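Local coordinates for protein rifamycin polyketide synthase (Amycolatopsis mediterranei, PDB 4LN9) that probably dehydrates the carrier-protein-bound hydroxyacyl polyketide intermediate in the terminal module of the rifamycin assembly line, acting as its dehydratase domain, at residues T81-L86 and R147-V152; A106-P111 and V116-A121; V120-P125 and R131-F136; S293-A296 and G302-V305. All coordinates share one frame; numbering follows the deposited sequence.

How the contacts relate
From the N terminus, contact 1 opens on helix 80-93 and closes on strand 146-154, a long loop within which contacts 2 and 3 both lie. Contact 2 folds the loop 106-111 back onto the start of strand 116-122. Contact 3 takes up that strand where contact 2 leaves it, the two sharing Val120 and Ala121, and closes the hairpin with strand 131-139. His148 of contact 1 bonds to Ala106 of contact 2, and Thr150 to Asp134 of contact 3. Contact 4 follows in series, a separate hairpin in the second hotdog half, its nearest atoms about 7 Å from those of contact 1, without touching.

Contact 1 of 4, residues T81-L86 and R147-V152; sequences TGLVEL and RHATGV
Leu83, on helix 80-93, faces His148 and Ala149 of strand 146-154 at a backbone separation of 7.5 Å between Leu83 CA and Ala149 CA. The helix runs regularly here, with Glu85 N bonded to Thr81 O at 3.0 Å. The strand is less regular: His148 and Ala149 both pair with Val135 through backbone bonds, and His148 has a psi of -28°, consistent with a classic beta bulge. That irregularity fits the way two consecutive side chains both start out toward the helix. Leu83 meets them with a single methyl group. Its CG stands beside the backbone N (chi1 -62°) and the chain then runs straight out, so CD1 becomes the tip that reaches the strand. CD1 sits 4.3 Å from Ala149 CB and equally 4.3 Å from His148 CB, a light apolar touch that straddles the two residues. The imidazole beyond that CB is fixed elsewhere, ND1 bonding to Ala106 O and NE2 to Ser137 OG, which settles the rotation of the ring. In the double hotdog fold of this dehydratase the helix is the sausage of the first hotdog, and the curved sheet wraps it. Around the contact, Leu83 also packs on Ile104 and Val135 from strands 98-104 and 131-139, Ala149 packs on Leu102, and Thr81 OG1 bonds to Pro236 O at the start of helix 236-251, in the second hotdog.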
loop_
_atom_site.group_PDB
_atom_site.type_symbol
_atom_site.label_atom_id
_atom_site.label_comp_id
_atom_site.label_asym_id
_atom_site.label_seq_id
_atom_site.Cartn_x
_atom_site.Cartn_y
_atom_site.Cartn_z
ATOM N N THR A 81 22.335 2.377 -7.430
ATOM C CA THR A 81 22.320 3.379 -6.367
ATOM C C THR A 81 20.927 3.963 -6.135
ATOM O O THR A 81 20.614 4.428 -5.039
ATOM C CB THR A 81 23.308 4.524 -6.660
ATOM O OG1 THR A 81 23.015 5.093 -7.943
ATOM C CG2 THR A 81 24.737 4.004 -6.661
ATOM N N GLY A 82 20.104 3.970 -7.179
ATOM C CA GLY A 82 18.714 4.391 -7.038
ATOM C C GLY A 82 17.934 3.412 -6.184
ATOM O O GLY A 82 17.116 3.806 -5.353
ATOM N N LEU A 83 18.223 2.129 -6.366
ATOM C CA LEU A 83 17.612 1.081 -5.558
ATOM C C LEU A 83 18.066 1.168 -4.104
ATOM O O LEU A 83 17.256 1.056 -3.182
ATOM C CB LEU A 83 17.944 -0.294 -6.142
ATOM C CG LEU A 83 17.407 -0.506 -7.558
ATOM C CD1 LEU A 83 17.638 -1.936 -8.022
ATOM C CD2 LEU A 83 15.928 -0.147 -7.619
ATOM N N VAL A 84 19.353 1.440 -3.908
ATOM C CA VAL A 84 19.904 1.689 -2.578
ATOM C C VAL A 84 19.189 2.842 -1.875
ATOM O O VAL A 84 18.813 2.728 -0.707
ATOM C CB VAL A 84 21.418 1.985 -2.636
ATOM C CG1 VAL A 84 21.914 2.503 -1.295
ATOM C CG2 VAL A 84 22.185 0.737 -3.048
ATOM N N GLU A 85 18.967 3.934 -2.602
ATOM C CA GLU A 85 18.291 5.104 -2.039
ATOM C C GLU A 85 16.851 4.778 -1.647
ATOM O O GLU A 85 16.371 5.208 -0.598
ATOM C CB GLU A 85 18.328 6.287 -3.019
ATOM C CG GLU A 85 17.253 7.347 -2.780
ATOM C CD GLU A 85 17.581 8.292 -1.631
ATOM O OE1 GLU A 85 18.704 8.210 -1.089
ATOM O OE2 GLU A 85 16.710 9.112 -1.264
ATOM N N LEU A 86 16.159 4.040 -2.507
ATOM C CA LEU A 86 14.805 3.598 -2.207
ATOM C C LEU A 86 14.783 2.761 -0.933
ATOM O O LEU A 86 13.919 2.944 -0.075
ATOM C CB LEU A 86 14.237 2.795 -3.377
ATOM C CG LEU A 86 14.153 3.561 -4.699
ATOM C CD1 LEU A 86 13.566 2.687 -5.798
ATOM C CD2 LEU A 86 13.345 4.839 -4.529
ATOM N N ARG A 147 11.036 -8.917 -9.435
ATOM C CA ARG A 147 11.844 -8.471 -8.301
ATOM C C ARG A 147 13.216 -7.988 -8.740
ATOM O O ARG A 147 13.887 -8.636 -9.542
ATOM C CB ARG A 147 11.978 -9.553 -7.229
ATOM C CG ARG A 147 12.504 -9.006 -5.910
ATOM C CD ARG A 147 12.389 -10.021 -4.785
ATOM N NE ARG A 147 13.415 -11.051 -4.891
ATOM C CZ ARG A 147 13.589 -12.022 -4.003
ATOM N NH1 ARG A 147 12.826 -12.075 -2.919
ATOM N NH2 ARG A 147 14.535 -12.933 -4.188
ATOM N N HIS A 148 13.652 -6.864 -8.179
ATOM C CA HIS A 148 14.886 -6.236 -8.636
ATOM C C HIS A 148 15.958 -6.283 -7.599
ATOM O O HIS A 148 17.144 -6.179 -7.913
ATOM C CB HIS A 148 14.625 -4.801 -9.042
ATOM C CG HIS A 148 13.693 -4.671 -10.212
ATOM N ND1 HIS A 148 14.036 -5.072 -11.449
ATOM C CD2 HIS A 148 12.339 -4.348 -10.266
ATOM C CE1 HIS A 148 12.984 -4.926 -12.273
ATOM N NE2 HIS A 148 11.950 -4.469 -11.551
ATOM N N ALA A 149 15.546 -6.315 -6.340
ATOM C CA ALA A 149 16.493 -6.324 -5.245
ATOM C C ALA A 149 15.823 -6.852 -3.992
ATOM O O ALA A 149 14.633 -6.632 -3.770
ATOM C CB ALA A 149 17.041 -4.926 -5.008
ATOM N N THR A 150 16.610 -7.510 -3.154
ATOM C CA THR A 150 16.115 -8.022 -1.890
ATOM C C THR A 150 17.215 -7.872 -0.849
ATOM O O THR A 150 18.398 -7.982 -1.175
ATOM C CB THR A 150 15.706 -9.504 -2.016
ATOM O OG1 THR A 150 15.145 -9.959 -0.779
ATOM C CG2 THR A 150 16.907 -10.366 -2.376
ATOM N N GLY A 151 16.846 -7.434 0.349
ATOM C CA GLY A 151 17.844 -7.141 1.367
ATOM C C GLY A 151 17.314 -7.027 2.780
ATOM O O GLY A 151 16.224 -7.507 3.094
ATOM N N VAL A 152 18.121 -6.414 3.639
ATOM C CA VAL A 152 17.843 -6.337 5.066
ATOM C C VAL A 152 18.241 -4.961 5.593
ATOM O O VAL A 152 19.341 -4.479 5.314
ATOM C CB VAL A 152 18.635 -7.406 5.839
ATOM C CG1 VAL A 152 18.397 -7.267 7.335
ATOM C CG2 VAL A 152 18.257 -8.799 5.359
#

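Contact 2 of 4, residues A106-P111 and V116-A121; sequences APLVVP and VRVQVA
Leu108 and Pro111 make a buried apolar contact with Val116 and Val118, where the loop leaving strand 98-104 doubles back to enter strand 116-122. The two backbones stay well apart, with Leu108 CA 9.0 Å from Val118 CA, and methyl and ring carbons bridge the gap. Val116 carries most of it. Its CG1 is placed between the backbone N and the carbonyl carbon (chi1 59°), which turns this branch to the loop; there it lies 4.0 Å from Pro111 CD and 4.1 Å from Val109 O. The proline and valine side chains cross at about a right angle, and CD is the ring atom nearest Val116 CG1. Leu108 forks over two strand residues: CD2 reaches Val118 CG2 at 4.1 Å, while CD1 brushes Val116 CG1 at 4.4 Å. With Val116 and Val118 as its partners, the loop packs at the start of strand 116-122. In the sheet of the first hotdog, that strand runs between strands 52-59 and 131-139. Val116 and Val118 pack also on Leu59, and Leu108 reaches Leu83 of helix 80-93. Backbone bonds also join Leu108 with Val78 and Val110 with Val76. Gln119, alternating with these valines along the strand, turns elsewhere, its NE2 bonding to Gln46 O of the second subunit.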
loop_
_atom_site.group_PDB
_atom_site.type_symbol
_atom_site.label_atom_id
_atom_site.label_comp_id
_atom_site.label_asym_id
_atom_site.label_seq_id
_atom_site.Cartn_x
_atom_site.Cartn_y
_atom_site.Cartn_z
ATOM N N ALA A 106 17.962 -8.070 -10.799
ATOM C CA ALA A 106 17.523 -7.874 -12.174
ATOM C C ALA A 106 17.313 -6.384 -12.425
ATOM O O ALA A 106 16.751 -5.686 -11.582
ATOM C CB ALA A 106 16.232 -8.642 -12.433
ATOM N N PRO A 107 17.774 -5.890 -13.583
ATOM C CA PRO A 107 17.707 -4.463 -13.901
ATOM C C PRO A 107 16.278 -3.920 -13.875
ATOM O O PRO A 107 15.362 -4.557 -14.396
ATOM C CB PRO A 107 18.273 -4.398 -15.319
ATOM C CG PRO A 107 19.201 -5.561 -15.399
ATOM C CD PRO A 107 18.547 -6.644 -14.587
ATOM N N LEU A 108 16.092 -2.770 -13.233
ATOM C CA LEU A 108 14.818 -2.058 -13.276
ATOM C C LEU A 108 14.747 -1.167 -14.514
ATOM O O LEU A 108 15.177 -0.012 -14.485
ATOM C CB LEU A 108 14.628 -1.232 -11.995
ATOM C CG LEU A 108 13.459 -0.244 -11.877
ATOM C CD1 LEU A 108 12.234 -0.725 -12.652
ATOM C CD2 LEU A 108 13.112 -0.000 -10.414
ATOM N N VAL A 109 14.344 -1.761 -15.634
ATOM C CA VAL A 109 14.295 -1.051 -16.906
ATOM C C VAL A 109 13.195 0.002 -16.894
ATOM O O VAL A 109 12.062 -0.277 -16.501
ATOM C CB VAL A 109 14.037 -2.019 -18.076
ATOM C CG1 VAL A 109 13.806 -1.244 -19.364
ATOM C CG2 VAL A 109 15.198 -2.989 -18.227
ATOM N N VAL A 110 13.545 1.230 -17.267
ATOM C CA VAL A 110 12.537 2.254 -17.519
ATOM C C VAL A 110 12.220 2.298 -19.009
ATOM O O VAL A 110 13.130 2.373 -19.835
ATOM C CB VAL A 110 13.012 3.647 -17.061
ATOM C CG1 VAL A 110 11.877 4.656 -17.169
ATOM C CG2 VAL A 110 13.541 3.586 -15.636
ATOM N N PRO A 111 10.937 2.126 -19.358
ATOM C CA PRO A 111 10.499 2.059 -20.753
ATOM C C PRO A 111 10.586 3.417 -21.451
ATOM O O PRO A 111 10.221 4.436 -20.865
ATOM C CB PRO A 111 9.038 1.613 -20.639
ATOM C CG PRO A 111 8.608 2.061 -19.284
ATOM C CD PRO A 111 9.824 1.945 -18.411
ATOM N N VAL A 116 6.446 2.566 -15.560
ATOM C CA VAL A 116 6.567 1.311 -14.836
ATOM C C VAL A 116 6.235 1.522 -13.366
ATOM O O VAL A 116 6.589 2.546 -12.781
ATOM C CB VAL A 116 7.976 0.702 -14.976
ATOM C CG1 VAL A 116 9.031 1.669 -14.460
ATOM C CG2 VAL A 116 8.057 -0.630 -14.248
ATOM N N ARG A 117 5.358 0.666 -12.848
ATOM C CA ARG A 117 4.940 0.767 -11.458
ATOM C C ARG A 117 6.034 0.173 -10.581
ATOM O O ARG A 117 6.634 -0.838 -10.939
ATOM C CB ARG A 117 3.629 0.008 -11.251
ATOM C CG ARG A 117 3.080 0.088 -9.837
ATOM C CD ARG A 117 1.701 -0.546 -9.745
ATOM N NE ARG A 117 0.672 0.296 -10.346
ATOM C CZ ARG A 117 -0.555 -0.120 -10.636
ATOM N NH1 ARG A 117 -0.902 -1.378 -10.403
ATOM N NH2 ARG A 117 -1.429 0.715 -11.184
ATOM N N VAL A 118 6.411 0.891 -9.525
ATOM C CA VAL A 118 7.472 0.418 -8.640
ATOM C C VAL A 118 6.980 0.258 -7.210
ATOM O O VAL A 118 6.115 1.004 -6.752
ATOM C CB VAL A 118 8.700 1.350 -8.656
ATOM C CG1 VAL A 118 9.761 0.842 -7.691
ATOM C CG2 VAL A 118 9.263 1.457 -10.065
ATOM N N GLN A 119 7.483 -0.760 -6.527
ATOM C CA GLN A 119 7.087 -0.981 -5.153
ATOM C C GLN A 119 8.272 -1.325 -4.268
ATOM O O GLN A 119 9.101 -2.162 -4.620
ATOM C CB GLN A 119 6.022 -2.070 -5.070
ATOM C CG GLN A 119 5.355 -2.142 -3.710
ATOM C CD GLN A 119 4.262 -3.185 -3.660
ATOM O OE1 GLN A 119 4.376 -4.184 -2.950
ATOM N NE2 GLN A 119 3.167 -2.931 -4.369
ATOM N N VAL A 120 8.373 -0.642 -3.131
ATOM C CA VAL A 120 9.347 -1.014 -2.119
ATOM C C VAL A 120 8.633 -1.605 -0.918
ATOM O O VAL A 120 7.810 -0.943 -0.286
ATOM C CB VAL A 120 10.187 0.193 -1.664
ATOM C CG1 VAL A 120 11.373 -0.271 -0.833
ATOM C CG2 VAL A 120 10.654 0.992 -2.871
ATOM N N ALA A 121 8.883 -2.883 -0.664
ATOM C CA ALA A 121 8.195 -3.585 0.407
ATOM C C ALA A 121 9.115 -3.821 1.596
ATOM O O ALA A 121 10.126 -4.516 1.487
ATOM C CB ALA A 121 7.618 -4.899 -0.097
#

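Contact 3 of 4, residues V120-P125 and R131-F136; sequences VALGGP and RTVDVF
Val120, Ala121 and Leu122 pair with Val135, Asp134 and Val133 in an antiparallel beta hairpin of the first hotdog, the strand axes 164° apart. The tight part is the paired stretch. Ala121 and Asp134 form a hydrogen-bonded pair, with Ala121 N 2.8 Å from Asp134 O and a return bond from Asp134 N to Ala121 O. Gly123 N adds a bond to Thr132 O. On the face toward helix 80-93, Val120 and Val133 lie side by side, with Val120 CG1 3.8 Å from Val133 CG2. On the other face, Ala121 CB meets the edge of the Phe136 ring, and Asp134 divides its carboxylate between Thr150 OG1 and Gln49 NE2 of the second subunit. Toward the turn, beside the exposed Thr132, direct backbone pairing gives way to a looser water bridge: water 1 donates to Gly124 O at 2.6 Å and accepts from Thr132 N at 2.9 Å. Arg131, by contrast, packs tightly along Gly123 and Pro125. Its chain is extended from CG to NE and crosses Leu122 at about a right angle. Arg131 NH1 bonds to Gly123 O at 3.0 Å, the oxygen lying 17° out of the guanidinium plane, and also to Asp51 O. NE is buried without a polar partner in the model. Pro125 CD lies over one face of the guanidinium, offset toward the rim, 3.3 Å from Arg131 NH1.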
loop_
_atom_site.group_PDB
_atom_site.type_symbol
_atom_site.label_atom_id
_atom_site.label_comp_id
_atom_site.label_asym_id
_atom_site.label_seq_id
_atom_site.Cartn_x
_atom_site.Cartn_y
_atom_site.Cartn_z
ATOM N N VAL A 120 8.373 -0.642 -3.131
ATOM C CA VAL A 120 9.347 -1.014 -2.119
ATOM C C VAL A 120 8.633 -1.605 -0.918
ATOM O O VAL A 120 7.810 -0.943 -0.286
ATOM C CB VAL A 120 10.187 0.193 -1.664
ATOM C CG1 VAL A 120 11.373 -0.271 -0.833
ATOM C CG2 VAL A 120 10.654 0.992 -2.871
ATOM N N ALA A 121 8.883 -2.883 -0.664
ATOM C CA ALA A 121 8.195 -3.585 0.407
ATOM C C ALA A 121 9.115 -3.821 1.596
ATOM O O ALA A 121 10.126 -4.516 1.487
ATOM C CB ALA A 121 7.618 -4.899 -0.097
ATOM N N LEU A 122 8.678 -3.345 2.756
ATOM C CA LEU A 122 9.429 -3.477 3.994
ATOM C C LEU A 122 8.688 -4.420 4.934
ATOM O O LEU A 122 7.542 -4.163 5.304
ATOM C CB LEU A 122 9.584 -2.108 4.660
ATOM C CG LEU A 122 10.630 -1.996 5.770
ATOM C CD1 LEU A 122 12.017 -2.307 5.230
ATOM C CD2 LEU A 122 10.594 -0.611 6.398
ATOM N N GLY A 123 9.327 -5.532 5.282
ATOM C CA GLY A 123 8.700 -6.534 6.137
ATOM C C GLY A 123 8.596 -6.073 7.577
ATOM O O GLY A 123 9.138 -5.032 7.946
ATOM N N GLY A 124 7.892 -6.849 8.395
ATOM C CA GLY A 124 7.788 -6.551 9.818
ATOM C C GLY A 124 9.103 -6.812 10.523
ATOM O O GLY A 124 9.955 -7.533 10.006
ATOM N N PRO A 125 9.283 -6.221 11.712
ATOM C CA PRO A 125 10.549 -6.349 12.437
ATOM C C PRO A 125 10.759 -7.753 13.011
ATOM O O PRO A 125 9.849 -8.308 13.625
ATOM C CB PRO A 125 10.412 -5.325 13.570
ATOM C CG PRO A 125 8.944 -5.097 13.717
ATOM C CD PRO A 125 8.374 -5.245 12.339
ATOM N N ARG A 131 14.499 -5.686 9.338
ATOM C CA ARG A 131 13.381 -5.890 8.423
ATOM C C ARG A 131 13.895 -6.287 7.044
ATOM O O ARG A 131 14.906 -5.760 6.580
ATOM C CB ARG A 131 12.548 -4.613 8.307
ATOM C CG ARG A 131 12.036 -4.057 9.626
ATOM C CD ARG A 131 11.319 -2.733 9.389
ATOM N NE ARG A 131 10.688 -2.211 10.601
ATOM C CZ ARG A 131 9.380 -2.256 10.835
ATOM N NH1 ARG A 131 8.577 -2.896 9.996
ATOM N NH2 ARG A 131 8.882 -1.708 11.935
ATOM N N THR A 132 13.181 -7.181 6.371
ATOM C CA THR A 132 13.451 -7.437 4.962
ATOM C C THR A 132 12.992 -6.259 4.114
ATOM O O THR A 132 12.037 -5.564 4.462
ATOM C CB THR A 132 12.739 -8.704 4.466
ATOM O OG1 THR A 132 11.334 -8.588 4.723
ATOM C CG2 THR A 132 13.283 -9.933 5.176
ATOM N N VAL A 133 13.697 -6.023 3.015
ATOM C CA VAL A 133 13.252 -5.057 2.021
ATOM C C VAL A 133 13.361 -5.669 0.626
ATOM O O VAL A 133 14.253 -6.479 0.370
ATOM C CB VAL A 133 14.064 -3.746 2.100
ATOM C CG1 VAL A 133 15.545 -4.017 1.890
ATOM C CG2 VAL A 133 13.548 -2.734 1.089
ATOM N N ASP A 134 12.299 -5.510 -0.163
ATOM C CA ASP A 134 12.294 -5.999 -1.538
ATOM C C ASP A 134 11.837 -4.883 -2.466
ATOM O O ASP A 134 10.988 -4.074 -2.095
ATOM C CB ASP A 134 11.356 -7.203 -1.675
ATOM C CG ASP A 134 11.874 -8.435 -0.954
ATOM O OD1 ASP A 134 12.688 -9.176 -1.547
ATOM O OD2 ASP A 134 11.384 -8.719 0.160
ATOM N N VAL A 135 12.425 -4.813 -3.656
ATOM C CA VAL A 135 11.988 -3.842 -4.654
ATOM C C VAL A 135 11.405 -4.538 -5.880
ATOM O O VAL A 135 12.026 -5.435 -6.446
ATOM C CB VAL A 135 13.138 -2.908 -5.083
ATOM C CG1 VAL A 135 12.674 -1.966 -6.183
ATOM C CG2 VAL A 135 13.656 -2.123 -3.886
ATOM N N PHE A 136 10.159 -4.202 -6.207
ATOM C CA PHE A 136 9.456 -4.832 -7.324
ATOM C C PHE A 136 9.100 -3.797 -8.383
ATOM O O PHE A 136 8.796 -2.649 -8.052
ATOM C CB PHE A 136 8.174 -5.516 -6.843
ATOM C CG PHE A 136 8.398 -6.551 -5.780
ATOM C CD1 PHE A 136 8.780 -7.839 -6.119
ATOM C CD2 PHE A 136 8.075 -6.281 -4.460
ATOM C CE1 PHE A 136 8.960 -8.803 -5.143
ATOM C CE2 PHE A 136 8.216 -7.249 -3.483
ATOM C CZ PHE A 136 8.684 -8.505 -3.822
HETATM O O HOH W 1 11.161 -8.500 7.935
#

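Contact 4 of 4, residues S293-A296 and G302-V305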
loop_
_atom_site.group_PDB
_atom_site.type_symbol
_atom_site.label_atom_id
_atom_site.label_comp_id
_atom_site.label_asym_id
_atom_site.label_seq_id
_atom_site.Cartn_x
_atom_site.Cartn_y
_atom_site.Cartn_z
ATOM N N SER A 293 35.066 -0.470 -1.106
ATOM C CA SER A 293 34.488 0.221 0.043
ATOM C C SER A 293 34.518 1.718 -0.225
ATOM O O SER A 293 35.276 2.180 -1.075
ATOM C CB SER A 293 35.288 -0.096 1.310
ATOM O OG SER A 293 36.611 0.403 1.213
ATOM N N LEU A 294 33.618 2.461 0.409
ATOM C CA LEU A 294 33.498 3.886 0.137
ATOM C C LEU A 294 33.306 4.664 1.433
ATOM O O LEU A 294 32.621 4.206 2.348
ATOM C CB LEU A 294 32.336 4.156 -0.826
ATOM C CG LEU A 294 31.880 5.609 -0.991
ATOM C CD1 LEU A 294 32.918 6.418 -1.752
ATOM C CD2 LEU A 294 30.530 5.675 -1.692
ATOM N N GLU A 295 34.017 5.786 1.548
ATOM C CA GLU A 295 33.706 6.807 2.545
ATOM C C GLU A 295 33.660 8.151 1.829
ATOM O O GLU A 295 34.494 8.426 0.967
ATOM C CB GLU A 295 34.786 6.832 3.638
ATOM C CG GLU A 295 34.480 7.738 4.827
ATOM C CD GLU A 295 35.425 7.521 6.004
ATOM O OE1 GLU A 295 36.657 7.582 5.802
ATOM O OE2 GLU A 295 34.935 7.338 7.141
ATOM N N ALA A 296 32.618 8.931 2.093
ATOM C CA ALA A 296 32.459 10.220 1.434
ATOM C C ALA A 296 32.031 11.289 2.433
ATOM O O ALA A 296 31.271 11.014 3.362
ATOM C CB ALA A 296 31.456 10.116 0.295
ATOM N N GLY A 302 31.967 16.866 7.026
ATOM C CA GLY A 302 31.058 15.949 7.713
ATOM C C GLY A 302 30.803 14.689 6.906
ATOM O O GLY A 302 30.651 14.751 5.688
ATOM N N LEU A 303 30.656 13.557 7.587
ATOM C CA LEU A 303 30.331 12.302 6.904
ATOM C C LEU A 303 29.016 12.397 6.129
ATOM O O LEU A 303 27.996 12.812 6.681
ATOM C CB LEU A 303 30.231 11.161 7.914
ATOM C CG LEU A 303 31.409 10.198 8.065
ATOM C CD1 LEU A 303 31.018 9.086 9.036
ATOM C CD2 LEU A 303 31.826 9.616 6.721
ATOM N N VAL A 304 28.993 11.783 4.946
ATOM C CA VAL A 304 27.764 11.671 4.162
ATOM C C VAL A 304 27.336 10.223 3.907
ATOM O O VAL A 304 26.187 9.861 4.157
ATOM C CB VAL A 304 27.861 12.438 2.826
ATOM C CG1 VAL A 304 26.587 12.259 2.014
ATOM C CG2 VAL A 304 28.134 13.914 3.080
ATOM N N VAL A 305 28.257 9.392 3.428
ATOM C CA VAL A 305 27.958 7.976 3.213
ATOM C C VAL A 305 29.163 7.079 3.491
ATOM O O VAL A 305 30.305 7.472 3.259
ATOM C CB VAL A 305 27.398 7.712 1.796
ATOM C CG1 VAL A 305 28.259 8.390 0.741
ATOM C CG2 VAL A 305 27.284 6.217 1.530
#
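Ala296 O receives two backbone N-H groups from the facing strand, Val304 N at 2.9 Å and, more weakly, Val305 N at 3.4 Å from that same Ala296 O. In return Ala296 N donates to Val305 O at 3.0 Å. Two residues thus stand opposite one, a classic beta bulge, and Val304 takes up the extra residue with a psi of -50°. Side chains close around this core. Val305 CG1, set between the backbone N and the carbonyl carbon (chi1 48°), comes to 3.7 Å from Ala296 CB on the same face of the sheet, and Leu294 CD2 approaches that CG1 at 4.3 Å. Just before the bulge, Leu303 lays CD2 against Glu295 CG at 3.8 Å, the two side chains crossing near a right angle. Further out, Asp298 OD1 bonds to Gly302 N and holds the connection between the strands. Val304, displaced by the bulge, pairs with His273 by a backbone bond and packs on Leu280. Ala296 and Leu294 rest on Val282 and Val284 of strand 279-285, which places this hairpin within the sheet of the second hotdog. Glu295 extends from the sheet to the segment near Ala163, where its carboxylate oxygens accept from two successive backbone amides: OE2 from Ala164 N and OE1 from Phe165 N. With two N-H dipoles pointed at it, the carboxylate is probably stabilised in its charged form, while the aliphatic part of Glu295 stays against leucine: one side chain serves both the apolar hairpin contact and a polar tie to the 164-165 backbone.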